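Local structure of beta-hydroxyacyl-(Acyl-carrier-protein) dehydratase FabA/FabZ (6QSR) at residues L134-G145 with G157-E168. The protein probably acts as a hotdog-fold dehydratase of 3-hydroxyacyl chains on their carrier protein, in the biosynthesis of aryl polyene pigments. Sequence-based numbering, arbitrary orientation. Where two conformers were deposited one is given.
Sequences LLQDEKFGSFEG and GRLNTYQPNKTE
Lys139, in the turn leading into strand 140-145, reaches past the end of strand 157-162 to Asn165 and Glu168 and so links the sheet to the start of helix 166-174. Its chain runs nearly straight until a bend at the last torsion (chi4 -58°), and there Lys139 NZ donates to Asn165 OD1 at 2.8 Å. Lys139 CD and CE lie against the carboxylate of Glu168, with a long salt bridge of 3.7 Å from Lys139 NZ to Glu168 OE2. The other oxygen of that carboxylate, Glu168 OE1, accepts from Tyr162 OH at 2.7 Å, well above the carboxylate plane, so one acid ties strand, helix and lysine together. Phe140 and Tyr162 share one face of the sheet; in one of the two conformers of Phe140 the rings point the same way with planes 19° apart, but are slid so far that they barely overlap. At the far end Arg158 extends across Leu134, whose CD1 sits over one face of the guanidinium, offset toward its NE side. Glu144 OE1 comes to the guanidinium edge, the two flat groups almost perpendicular, in a long salt bridge of 3.7 Å to Arg158 NE. Between these ends the backbones pair tightly: Phe143 and Leu159 exchange two nearly straight bonds, Leu159 N to Phe143 O being 2.8 Å, and Gly141 pairs likewise with Thr161. Phe143, Leu159 and Thr161 turn to the opposite face and pack on helix 79-97, where Phe143 meets Trp90 edge-to-face. A water bridges Lys139 O and Thr161 OG1 where the pairing ends. The hairpin of strands 140-149 and 152-162 belongs to the curved antiparallel sheet that wraps round helix 79-97, the arrangement of the hotdog fold.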
loop_
_atom_site.group_PDB
_atom_site.type_symbol
_atom_site.label_atom_id
_atom_site.label_comp_id
_atom_site.label_asym_id
_atom_site.label_seq_id
_atom_site.Cartn_x
_atom_site.Cartn_y
_atom_site.Cartn_z
ATOM N N LEU B 134 6.075 -6.558 16.289
ATOM C CA LEU B 134 6.855 -5.727 17.210
ATOM C C LEU B 134 5.958 -5.344 18.390
ATOM O O LEU B 134 6.214 -5.770 19.515
ATOM C CB LEU B 134 7.443 -4.491 16.500
ATOM C CG LEU B 134 8.291 -4.760 15.245
ATOM C CD1 LEU B 134 8.742 -3.470 14.572
ATOM C CD2 LEU B 134 9.492 -5.639 15.572
ATOM N N LEU B 135 4.890 -4.592 18.111
ATOM C CA LEU B 135 3.939 -4.091 19.124
ATOM C C LEU B 135 2.509 -4.153 18.597
ATOM O O LEU B 135 2.269 -3.791 17.444
ATOM C CB LEU B 135 4.208 -2.618 19.443
ATOM C CG LEU B 135 5.140 -2.182 20.572
ATOM C CD1 LEU B 135 6.551 -1.929 20.065
ATOM C CD2 LEU B 135 4.575 -0.928 21.228
ATOM N N GLN B 136 1.557 -4.528 19.454
ATOM C CA GLN B 136 0.129 -4.535 19.087
ATOM C C GLN B 136 -0.783 -4.242 20.286
ATOM O O GLN B 136 -0.442 -4.567 21.420
ATOM C CB GLN B 136 -0.232 -5.881 18.436
ATOM C CG GLN B 136 -1.702 -6.092 18.062
ATOM C CD GLN B 136 -2.506 -6.843 19.112
ATOM O OE1 GLN B 136 -1.968 -7.625 19.899
ATOM N NE2 GLN B 136 -3.813 -6.620 19.114
ATOM N N ASP B 137 -1.931 -3.615 20.009
ATOM C CA ASP B 137 -3.021 -3.435 20.989
ATOM C C ASP B 137 -4.385 -3.599 20.288
ATOM O O ASP B 137 -4.431 -4.080 19.156
ATOM C CB ASP B 137 -2.874 -2.085 21.709
ATOM C CG ASP B 137 -2.960 -0.894 20.770
ATOM O OD1 ASP B 137 -2.089 -0.005 20.864
ATOM O OD2 ASP B 137 -3.890 -0.829 19.947
ATOM N N GLU B 138 -5.484 -3.213 20.942
ATOM C CA GLU B 138 -6.831 -3.354 20.356
ATOM C C GLU B 138 -6.870 -3.005 18.859
ATOM O O GLU B 138 -7.393 -3.782 18.055
ATOM C CB GLU B 138 -7.860 -2.501 21.134
ATOM C CG GLU B 138 -9.330 -2.685 20.741
ATOM C CD GLU B 138 -9.924 -4.013 21.192
ATOM O OE1 GLU B 138 -10.757 -4.011 22.125
ATOM O OE2 GLU B 138 -9.571 -5.061 20.610
ATOM N N LYS B 139 -6.289 -1.859 18.498
ATOM C CA LYS B 139 -6.417 -1.303 17.142
ATOM C C LYS B 139 -5.096 -1.084 16.384
ATOM O O LYS B 139 -5.045 -1.354 15.181
ATOM C CB LYS B 139 -7.243 -0.011 17.201
ATOM C CG LYS B 139 -8.686 -0.266 17.633
ATOM C CD LYS B 139 -9.397 0.967 18.159
ATOM C CE LYS B 139 -10.663 0.587 18.919
ATOM N NZ LYS B 139 -11.631 -0.202 18.103
ATOM N N PHE B 140 -4.053 -0.618 17.084
ATOM C CA PHE B 140 -2.758 -0.304 16.465
ATOM C C PHE B 140 -1.834 -1.524 16.422
ATOM O O PHE B 140 -1.792 -2.312 17.366
ATOM C CB PHE B 140 -2.061 0.833 17.220
ATOM C CG PHE B 140 -2.831 2.125 17.227
ATOM C CD1 PHE B 140 -3.395 2.606 18.400
ATOM C CD2 PHE B 140 -2.989 2.862 16.062
ATOM C CE1 PHE B 140 -4.100 3.795 18.412
ATOM C CE2 PHE B 140 -3.694 4.050 16.067
ATOM C CZ PHE B 140 -4.251 4.518 17.242
ATOM N N GLY B 141 -1.089 -1.663 15.324
ATOM C CA GLY B 141 -0.122 -2.747 15.155
ATOM C C GLY B 141 1.164 -2.226 14.551
ATOM O O GLY B 141 1.137 -1.328 13.713
ATOM N N SER B 142 2.291 -2.786 14.987
ATOM C CA SER B 142 3.603 -2.426 14.463
ATOM C C SER B 142 4.355 -3.716 14.136
ATOM O O SER B 142 4.493 -4.578 14.999
ATOM C CB SER B 142 4.365 -1.596 15.489
ATOM O OG SER B 142 5.600 -1.172 14.955
ATOM N N PHE B 143 4.801 -3.856 12.884
ATOM C CA PHE B 143 5.388 -5.104 12.390
ATOM C C PHE B 143 6.631 -4.838 11.553
ATOM O O PHE B 143 6.665 -3.873 10.789
ATOM C CB PHE B 143 4.386 -5.863 11.506
ATOM C CG PHE B 143 3.255 -6.519 12.257
ATOM C CD1 PHE B 143 2.192 -5.764 12.753
ATOM C CD2 PHE B 143 3.220 -7.899 12.417
ATOM C CE1 PHE B 143 1.144 -6.369 13.441
ATOM C CE2 PHE B 143 2.168 -8.510 13.090
ATOM C CZ PHE B 143 1.131 -7.744 13.601
ATOM N N GLU B 144 7.638 -5.699 11.695
ATOM C CA GLU B 144 8.779 -5.734 10.770
ATOM C C GLU B 144 8.490 -6.833 9.749
ATOM O O GLU B 144 7.816 -7.819 10.075
ATOM C CB GLU B 144 10.071 -6.023 11.525
ATOM C CG GLU B 144 11.334 -5.774 10.711
ATOM C CD GLU B 144 12.583 -5.699 11.575
ATOM O OE1 GLU B 144 13.518 -4.964 11.188
ATOM O OE2 GLU B 144 12.629 -6.360 12.638
ATOM N N GLY B 145 8.996 -6.666 8.527
ATOM C CA GLY B 145 8.613 -7.534 7.413
ATOM C C GLY B 145 9.693 -7.884 6.415
ATOM O O GLY B 145 10.671 -7.161 6.261
ATOM N N GLY B 157 11.415 -4.180 5.673
ATOM C CA GLY B 157 10.645 -3.000 6.054
ATOM C C GLY B 157 9.970 -3.085 7.407
ATOM O O GLY B 157 9.881 -4.172 7.993
ATOM N N ARG B 158 9.500 -1.931 7.898
ATOM C CA ARG B 158 8.597 -1.863 9.050
ATOM C C ARG B 158 7.326 -1.128 8.663
ATOM O O ARG B 158 7.382 -0.101 7.975
ATOM C CB ARG B 158 9.241 -1.155 10.238
ATOM C CG ARG B 158 10.337 -1.959 10.908
ATOM C CD ARG B 158 10.728 -1.343 12.241
ATOM N NE ARG B 158 11.791 -2.109 12.882
ATOM C CZ ARG B 158 12.372 -1.789 14.037
ATOM N NH1 ARG B 158 12.009 -0.692 14.703
ATOM N NH2 ARG B 158 13.330 -2.572 14.523
ATOM N N LEU B 159 6.188 -1.667 9.106
ATOM C CA LEU B 159 4.863 -1.102 8.840
ATOM C C LEU B 159 4.096 -0.841 10.133
ATOM O O LEU B 159 4.209 -1.607 11.093
ATOM C CB LEU B 159 4.029 -2.061 7.971
ATOM C CG LEU B 159 4.182 -1.934 6.461
ATOM C CD1 LEU B 159 5.583 -2.339 6.051
ATOM C CD2 LEU B 159 3.168 -2.796 5.735
ATOM N N ASN B 160 3.294 0.226 10.126
ATOM C CA ASN B 160 2.352 0.526 11.204
ATOM C C ASN B 160 0.933 0.532 10.646
ATOM O O ASN B 160 0.676 1.130 9.599
ATOM C CB ASN B 160 2.683 1.874 11.850
ATOM C CG ASN B 160 3.999 1.850 12.606
ATOM O OD1 ASN B 160 4.310 0.888 13.301
ATOM N ND2 ASN B 160 4.776 2.911 12.472
ATOM N N THR B 161 0.021 -0.131 11.356
ATOM C CA THR B 161 -1.364 -0.307 10.914
ATOM C C THR B 161 -2.361 0.121 11.986
ATOM O O THR B 161 -2.002 0.303 13.145
ATOM C CB THR B 161 -1.639 -1.776 10.571
ATOM O OG1 THR B 161 -1.218 -2.599 11.664
ATOM C CG2 THR B 161 -0.897 -2.176 9.293
ATOM N N TYR B 162 -3.616 0.266 11.572
ATOM C CA TYR B 162 -4.691 0.778 12.422
ATOM C C TYR B 162 -5.992 0.150 11.943
ATOM O O TYR B 162 -6.259 0.103 10.739
ATOM C CB TYR B 162 -4.702 2.308 12.323
ATOM C CG TYR B 162 -5.841 3.089 12.969
ATOM C CD1 TYR B 162 -6.393 2.723 14.201
ATOM C CD2 TYR B 162 -6.311 4.261 12.361
ATOM C CE1 TYR B 162 -7.415 3.478 14.777
ATOM C CE2 TYR B 162 -7.320 5.018 12.928
ATOM C CZ TYR B 162 -7.866 4.633 14.133
ATOM O OH TYR B 162 -8.872 5.406 14.670
ATOM N N GLN B 163 -6.782 -0.351 12.887
ATOM C CA GLN B 163 -8.003 -1.083 12.571
ATOM C C GLN B 163 -9.165 -0.414 13.310
ATOM O O GLN B 163 -9.557 -0.860 14.387
ATOM C CB GLN B 163 -7.825 -2.562 12.951
ATOM C CG GLN B 163 -8.372 -3.531 11.919
ATOM C CD GLN B 163 -7.899 -4.953 12.134
ATOM O OE1 GLN B 163 -7.397 -5.598 11.210
ATOM N NE2 GLN B 163 -8.048 -5.450 13.358
ATOM N N PRO B 164 -9.703 0.682 12.741
ATOM C CA PRO B 164 -10.746 1.433 13.430
ATOM C C PRO B 164 -12.127 0.817 13.261
ATOM O O PRO B 164 -12.353 0.058 12.312
ATOM C CB PRO B 164 -10.705 2.786 12.723
ATOM C CG PRO B 164 -10.342 2.442 11.318
ATOM C CD PRO B 164 -9.410 1.263 11.413
ATOM N N ASN B 165 -13.031 1.149 14.185
ATOM C CA ASN B 165 -14.468 0.958 13.984
ATOM C C ASN B 165 -14.934 1.932 12.913
ATOM O O ASN B 165 -14.299 2.965 12.695
ATOM C CB ASN B 165 -15.264 1.253 15.265
ATOM C CG ASN B 165 -15.067 0.204 16.338
ATOM O OD1 ASN B 165 -13.945 -0.217 16.612
ATOM N ND2 ASN B 165 -16.162 -0.213 16.965
ATOM N N LYS B 166 -16.058 1.611 12.276
ATOM C CA LYS B 166 -16.717 2.523 11.333
ATOM C C LYS B 166 -17.061 3.880 11.973
ATOM O O LYS B 166 -16.908 4.918 11.330
ATOM C CB LYS B 166 -17.977 1.860 10.760
ATOM C CG LYS B 166 -18.861 2.737 9.888
ATOM C CD LYS B 166 -18.154 3.236 8.640
ATOM C CE LYS B 166 -19.162 3.913 7.723
ATOM N NZ LYS B 166 -18.553 4.401 6.461
ATOM N N THR B 167 -17.518 3.866 13.227
ATOM C CA THR B 167 -17.868 5.100 13.951
ATOM C C THR B 167 -16.633 5.936 14.271
ATOM O O THR B 167 -16.663 7.164 14.180
ATOM C CB THR B 167 -18.628 4.789 15.256
ATOM O OG1 THR B 167 -19.754 3.954 14.962
ATOM C CG2 THR B 167 -19.118 6.071 15.933
ATOM N N GLU B 168 -15.552 5.258 14.645
ATOM C CA GLU B 168 -14.262 5.904 14.887
ATOM C C GLU B 168 -13.783 6.628 13.623
ATOM O O GLU B 168 -13.310 7.766 13.681
ATOM C CB GLU B 168 -13.248 4.844 15.325
ATOM C CG GLU B 168 -11.970 5.377 15.944
ATOM C CD GLU B 168 -11.082 4.268 16.495
ATOM O OE1 GLU B 168 -10.000 4.594 17.025
ATOM O OE2 GLU B 168 -11.456 3.074 16.395
HETATM O O HOH W 1 -3.746 -3.318 13.495
#